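Local coordinates for protein zinc chaperone AztD (Citrobacter koseri, PDB 6CMK) that acts as a periplasmic zinc chaperone, binding zinc ions on a beta-propeller and handing one directly to the solute-binding protein AztC of the AztABCD transport system, at residues B[72-77]-B[129-134]; B[115-120]-B[150-155]. One frame throughout, in Å; residues are numbered along the deposited sequence.

Overall arrangement
From the N terminus the chain first reaches 72-77, the loop between strands 69-72 and 78-83 of one propeller sheet. The chain completes that sheet through strand 113-120, whose 115-120 part belongs to interaction 2, and passes directly into strand 124-130 of the next sheet. The hairpin end 129-134 then closes a loop of 51 intervening residues in interaction 1. Two strands later the short helix 149-153 brings 150-155 back to 115-120, a closure over 29 residues. The segments alternate along the chain, so the two contacts cross. Both join the same pair of consecutive sheets, with centres about 13 Å apart, and they touch where A77 CB packs on L153 CD1 at 3.8 Å.

Interaction 1: B[72-77]-B[129-134]; sequences RSESGA and ERQGKI
E129 reaches from the end of strand 124-130 to the loop 72-77 through a bent side chain. CB sets out toward the loop and CG lies opposite the backbone N, after which a turn at chi2 (-86°) brings the carboxylate beside S73 and E74. E129 CD lies 3.8 Å from S73 CB. Of the two oxygens, E129 OE1 accepts from E74 N at 2.7 Å, the donor standing 37° out of the carboxylate plane, and a water lies within hydrogen-bonding distance of both this oxygen and R72 O. E129 OE2 turns back to its own hairpin and takes G132 N at 2.8 Å on its anti side, while a second water joins it to S75 N. The carboxylate thus bridges two neighbouring sheets of the beta-propeller, tying the loop between strands 69-72 and 78-83 to the type I' turn R130-K133 of the next sheet. E74 returns the grip: its chain, extended beyond CG, crosses that of E129 obliquely, and E74 OE1 accepts from Q131 N at 2.8 Å, again from above the carboxylate plane. The two carboxylate planes are 77° apart. Beyond the turn, Q131 NE2 bonds to Q295 and D278 of the second subunit.

Interaction 2: B[115-120]-B[150-155]; sequences LPLELT and SAVLKG
L117 and V152 meet at about a right angle, the leucine coming from strand 113-120 and the valine from the short helix 149-153. With CG opposite its backbone N (chi1 175°), L117 sends CD2 against both branches of the valine. L117 CD2 is 3.3 Å from V152 CG2 and equally close to V152 CG1, shorter than usual van der Waals contact, and the exact placing of the methyl is therefore somewhat doubtful. L117 CB rests farther back, 4.0 Å from V152 CG1. L115 also crosses V152 at about a right angle, but more loosely: L115 CD1 lies 4.1 Å from V152 CG1. The same methyl reaches L153, whose CB points away from the strand although L153 CD2 comes within 4.3 Å of L115 CD1. At the outer margin the ring of P116 offers CG to the backbone of G155, 4.2 Å from its CA.

One water adds a polar link beside this apolar patch. It donates to V152 O at 2.8 Å and accepts a weak bond from L117 N. L147 of strand 143-148 touches both L117 and V152, and L115 packs on T91 and A93 of its own sheet.

The chain leaves the helix at G155 with positive phi in a Schellman motif. The whole is structural packing away from the zinc sites, in which a short helix between two strands of one beta-propeller sheet lies against the corner at P116 in a strand of the preceding sheet.

Interaction 1: B[72-77]-B[129-134]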
loop_
_atom_site.group_PDB
_atom_site.type_symbol
_atom_site.label_atom_id
_atom_site.label_comp_id
_atom_site.label_asym_id
_atom_site.label_seq_id
_atom_site.Cartn_x
_atom_site.Cartn_y
_atom_site.Cartn_z
ATOM N N ARG B 72 3.438 -16.201 -2.525
ATOM C CA ARG B 72 2.440 -15.417 -1.818
ATOM C C ARG B 72 1.836 -14.384 -2.752
ATOM O O ARG B 72 2.460 -13.949 -3.718
ATOM C CB ARG B 72 3.032 -14.697 -0.598
ATOM C CG ARG B 72 4.169 -13.735 -0.912
ATOM C CD ARG B 72 4.402 -12.741 0.223
ATOM N NE ARG B 72 3.384 -11.687 0.252
ATOM C CZ ARG B 72 3.315 -10.749 1.194
ATOM N NH1 ARG B 72 4.190 -10.732 2.191
ATOM N NH2 ARG B 72 2.377 -9.816 1.140
ATOM N N SER B 73 0.610 -13.984 -2.433
ATOM C CA SER B 73 -0.016 -12.863 -3.111
ATOM C C SER B 73 0.536 -11.553 -2.566
ATOM O O SER B 73 1.101 -11.499 -1.472
ATOM C CB SER B 73 -1.526 -12.882 -2.918
ATOM O OG SER B 73 -1.840 -12.599 -1.567
ATOM N N GLU B 74 0.357 -10.490 -3.344
ATOM C CA GLU B 74 0.758 -9.165 -2.872
ATOM C C GLU B 74 0.024 -8.783 -1.591
ATOM O O GLU B 74 0.632 -8.231 -0.664
ATOM C CB GLU B 74 0.516 -8.126 -3.967
ATOM C CG GLU B 74 1.465 -8.259 -5.139
ATOM C CD GLU B 74 1.398 -7.112 -6.118
ATOM O OE1 GLU B 74 0.305 -6.523 -6.299
ATOM O OE2 GLU B 74 2.457 -6.805 -6.713
ATOM N N SER B 75 -1.283 -9.056 -1.521
ATOM C CA SER B 75 -2.044 -8.746 -0.317
ATOM C C SER B 75 -1.584 -9.567 0.871
ATOM O O SER B 75 -1.869 -9.190 2.013
ATOM C CB SER B 75 -3.535 -9.004 -0.533
ATOM O OG SER B 75 -3.823 -10.394 -0.480
ATOM N N GLY B 76 -0.927 -10.705 0.617
ATOM C CA GLY B 76 -0.567 -11.661 1.638
ATOM C C GLY B 76 -1.698 -12.533 2.136
ATOM O O GLY B 76 -1.483 -13.327 3.059
ATOM N N ALA B 77 -2.897 -12.420 1.565
ATOM C CA ALA B 77 -4.015 -13.193 2.078
ATOM C C ALA B 77 -4.010 -14.627 1.566
ATOM O O ALA B 77 -4.655 -15.486 2.174
ATOM C CB ALA B 77 -5.343 -12.520 1.719
ATOM N N GLU B 129 1.294 -13.288 -9.588
ATOM C CA GLU B 129 0.131 -12.574 -9.085
ATOM C C GLU B 129 0.481 -11.103 -8.933
ATOM O O GLU B 129 1.600 -10.756 -8.538
ATOM C CB GLU B 129 -0.347 -13.155 -7.755
ATOM C CG GLU B 129 -1.590 -12.495 -7.180
ATOM C CD GLU B 129 -1.282 -11.262 -6.351
ATOM O OE1 GLU B 129 -0.130 -11.129 -5.879
ATOM O OE2 GLU B 129 -2.208 -10.447 -6.144
ATOM N N ARG B 130 -0.462 -10.236 -9.289
ATOM C CA ARG B 130 -0.290 -8.814 -9.030
ATOM C C ARG B 130 -1.658 -8.161 -8.941
ATOM O O ARG B 130 -2.532 -8.421 -9.767
ATOM C CB ARG B 130 0.568 -8.134 -10.109
ATOM C CG ARG B 130 0.198 -8.475 -11.550
ATOM C CD ARG B 130 1.190 -7.852 -12.538
ATOM N NE ARG B 130 1.242 -6.396 -12.405
ATOM C CZ ARG B 130 0.333 -5.555 -12.896
ATOM N NH1 ARG B 130 -0.700 -6.014 -13.563
ATOM N NH2 ARG B 130 0.457 -4.252 -12.708
ATOM N N GLN B 131 -1.843 -7.331 -7.911
ATOM C CA GLN B 131 -3.087 -6.576 -7.725
ATOM C C GLN B 131 -4.312 -7.489 -7.648
ATOM O O GLN B 131 -5.434 -7.075 -7.964
ATOM C CB GLN B 131 -3.255 -5.538 -8.831
ATOM C CG GLN B 131 -2.051 -4.629 -8.955
ATOM C CD GLN B 131 -2.179 -3.638 -10.084
ATOM O OE1 GLN B 131 -2.749 -3.932 -11.141
ATOM N NE2 GLN B 131 -1.636 -2.454 -9.871
ATOM N N GLY B 132 -4.113 -8.717 -7.182
ATOM C CA GLY B 132 -5.178 -9.684 -7.083
ATOM C C GLY B 132 -5.372 -10.515 -8.329
ATOM O O GLY B 132 -6.109 -11.508 -8.283
ATOM N N LYS B 133 -4.759 -10.127 -9.442
ATOM C CA LYS B 133 -4.840 -10.912 -10.669
ATOM C C LYS B 133 -3.799 -12.017 -10.618
ATOM O O LYS B 133 -2.650 -11.772 -10.244
ATOM C CB LYS B 133 -4.592 -10.032 -11.891
ATOM C CG LYS B 133 -5.543 -8.842 -12.034
ATOM C CD LYS B 133 -5.189 -8.021 -13.262
ATOM C CE LYS B 133 -4.089 -6.996 -12.959
ATOM N NZ LYS B 133 -4.652 -5.802 -12.256
ATOM N N ILE B 134 -4.193 -13.230 -11.022
ATOM C CA ILE B 134 -3.339 -14.417 -10.904
ATOM C C ILE B 134 -3.182 -15.042 -12.280
ATOM O O ILE B 134 -4.167 -15.218 -12.998
ATOM C CB ILE B 134 -3.936 -15.459 -9.928
ATOM C CG1 ILE B 134 -3.996 -14.924 -8.495
ATOM C CG2 ILE B 134 -3.165 -16.787 -9.977
ATOM C CD1 ILE B 134 -5.075 -15.590 -7.673
HETATM O O HOH W 1 2.508 -12.074 -5.720
HETATM O O HOH W 2 -3.023 -9.560 -3.806
#

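Interaction 2: B[115-120]-B[150-155]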
loop_
_atom_site.group_PDB
_atom_site.type_symbol
_atom_site.label_atom_id
_atom_site.label_comp_id
_atom_site.label_asym_id
_atom_site.label_seq_id
_atom_site.Cartn_x
_atom_site.Cartn_y
_atom_site.Cartn_z
ATOM N N LEU B 115 -7.757 -23.822 1.139
ATOM C CA LEU B 115 -8.949 -23.424 0.418
ATOM C C LEU B 115 -9.352 -24.505 -0.568
ATOM O O LEU B 115 -8.548 -25.378 -0.922
ATOM C CB LEU B 115 -8.706 -22.110 -0.310
ATOM C CG LEU B 115 -8.629 -20.883 0.600
ATOM C CD1 LEU B 115 -8.061 -19.704 -0.162
ATOM C CD2 LEU B 115 -9.990 -20.539 1.204
ATOM N N PRO B 116 -10.615 -24.497 -1.010
ATOM C CA PRO B 116 -11.047 -25.508 -1.987
ATOM C C PRO B 116 -10.472 -25.296 -3.376
ATOM O O PRO B 116 -10.467 -26.247 -4.170
ATOM C CB PRO B 116 -12.577 -25.369 -1.988
ATOM C CG PRO B 116 -12.832 -23.972 -1.528
ATOM C CD PRO B 116 -11.736 -23.660 -0.543
ATOM N N LEU B 117 -10.001 -24.092 -3.697
ATOM C CA LEU B 117 -9.468 -23.835 -5.027
ATOM C C LEU B 117 -8.238 -24.689 -5.286
ATOM O O LEU B 117 -7.235 -24.590 -4.566
ATOM C CB LEU B 117 -9.111 -22.361 -5.206
ATOM C CG LEU B 117 -8.435 -22.072 -6.558
ATOM C CD1 LEU B 117 -9.449 -22.170 -7.673
ATOM C CD2 LEU B 117 -7.815 -20.706 -6.588
ATOM N N GLU B 118 -8.314 -25.494 -6.339
ATOM C CA GLU B 118 -7.165 -26.174 -6.914
ATOM C C GLU B 118 -7.113 -25.850 -8.397
ATOM O O GLU B 118 -8.151 -25.785 -9.061
ATOM C CB GLU B 118 -7.240 -27.689 -6.748
ATOM C CG GLU B 118 -7.135 -28.201 -5.333
ATOM C CD GLU B 118 -7.079 -29.718 -5.297
ATOM O OE1 GLU B 118 -7.353 -30.344 -6.342
ATOM O OE2 GLU B 118 -6.754 -30.281 -4.234
ATOM N N LEU B 119 -5.907 -25.652 -8.909
ATOM C CA LEU B 119 -5.664 -25.519 -10.337
ATOM C C LEU B 119 -4.968 -26.782 -10.811
ATOM O O LEU B 119 -3.920 -27.147 -10.273
ATOM C CB LEU B 119 -4.790 -24.302 -10.643
ATOM C CG LEU B 119 -5.188 -22.999 -9.953
ATOM C CD1 LEU B 119 -4.186 -21.908 -10.282
ATOM C CD2 LEU B 119 -6.595 -22.606 -10.376
ATOM N N THR B 120 -5.526 -27.432 -11.827
ATOM C CA THR B 120 -4.973 -28.689 -12.305
ATOM C C THR B 120 -4.551 -28.586 -13.759
ATOM O O THR B 120 -5.182 -27.892 -14.565
ATOM C CB THR B 120 -5.968 -29.835 -12.134
ATOM O OG1 THR B 120 -7.128 -29.584 -12.935
ATOM C CG2 THR B 120 -6.370 -29.952 -10.676
ATOM N N SER B 150 -9.777 -12.319 -5.083
ATOM C CA SER B 150 -11.009 -12.066 -4.345
ATOM C C SER B 150 -11.972 -13.234 -4.497
ATOM O O SER B 150 -12.555 -13.709 -3.513
ATOM C CB SER B 150 -11.643 -10.759 -4.816
ATOM O OG SER B 150 -12.916 -10.567 -4.218
ATOM N N ALA B 151 -12.117 -13.739 -5.722
ATOM C CA ALA B 151 -12.946 -14.920 -5.947
ATOM C C ALA B 151 -12.403 -16.130 -5.198
ATOM O O ALA B 151 -13.156 -16.860 -4.542
ATOM C CB ALA B 151 -13.029 -15.208 -7.445
ATOM N N VAL B 152 -11.090 -16.350 -5.266
ATOM C CA VAL B 152 -10.484 -17.500 -4.602
ATOM C C VAL B 152 -10.805 -17.489 -3.111
ATOM O O VAL B 152 -11.180 -18.512 -2.528
ATOM C CB VAL B 152 -8.966 -17.507 -4.847
ATOM C CG1 VAL B 152 -8.289 -18.648 -4.082
ATOM C CG2 VAL B 152 -8.695 -17.578 -6.337
ATOM N N LEU B 153 -10.644 -16.333 -2.467
ATOM C CA LEU B 153 -10.867 -16.259 -1.026
ATOM C C LEU B 153 -12.318 -16.522 -0.656
ATOM O O LEU B 153 -12.586 -17.002 0.453
ATOM C CB LEU B 153 -10.440 -14.892 -0.493
ATOM C CG LEU B 153 -8.937 -14.733 -0.330
ATOM C CD1 LEU B 153 -8.585 -13.257 -0.203
ATOM C CD2 LEU B 153 -8.490 -15.539 0.881
ATOM N N LYS B 154 -13.265 -16.200 -1.546
ATOM C CA LYS B 154 -14.663 -16.526 -1.315
ATOM C C LYS B 154 -14.976 -17.992 -1.574
ATOM O O LYS B 154 -16.113 -18.412 -1.336
ATOM C CB LYS B 154 -15.582 -15.694 -2.213
ATOM C CG LYS B 154 -15.488 -14.185 -2.122
ATOM C CD LYS B 154 -16.546 -13.611 -3.057
ATOM C CE LYS B 154 -16.231 -12.224 -3.575
ATOM N NZ LYS B 154 -17.149 -11.897 -4.706
ATOM N N GLY B 155 -14.014 -18.765 -2.069
ATOM C CA GLY B 155 -14.281 -20.135 -2.451
ATOM C C GLY B 155 -14.881 -20.295 -3.827
ATOM O O GLY B 155 -15.532 -21.316 -4.093
HETATM O O HOH W 3 -11.204 -21.340 -2.826
#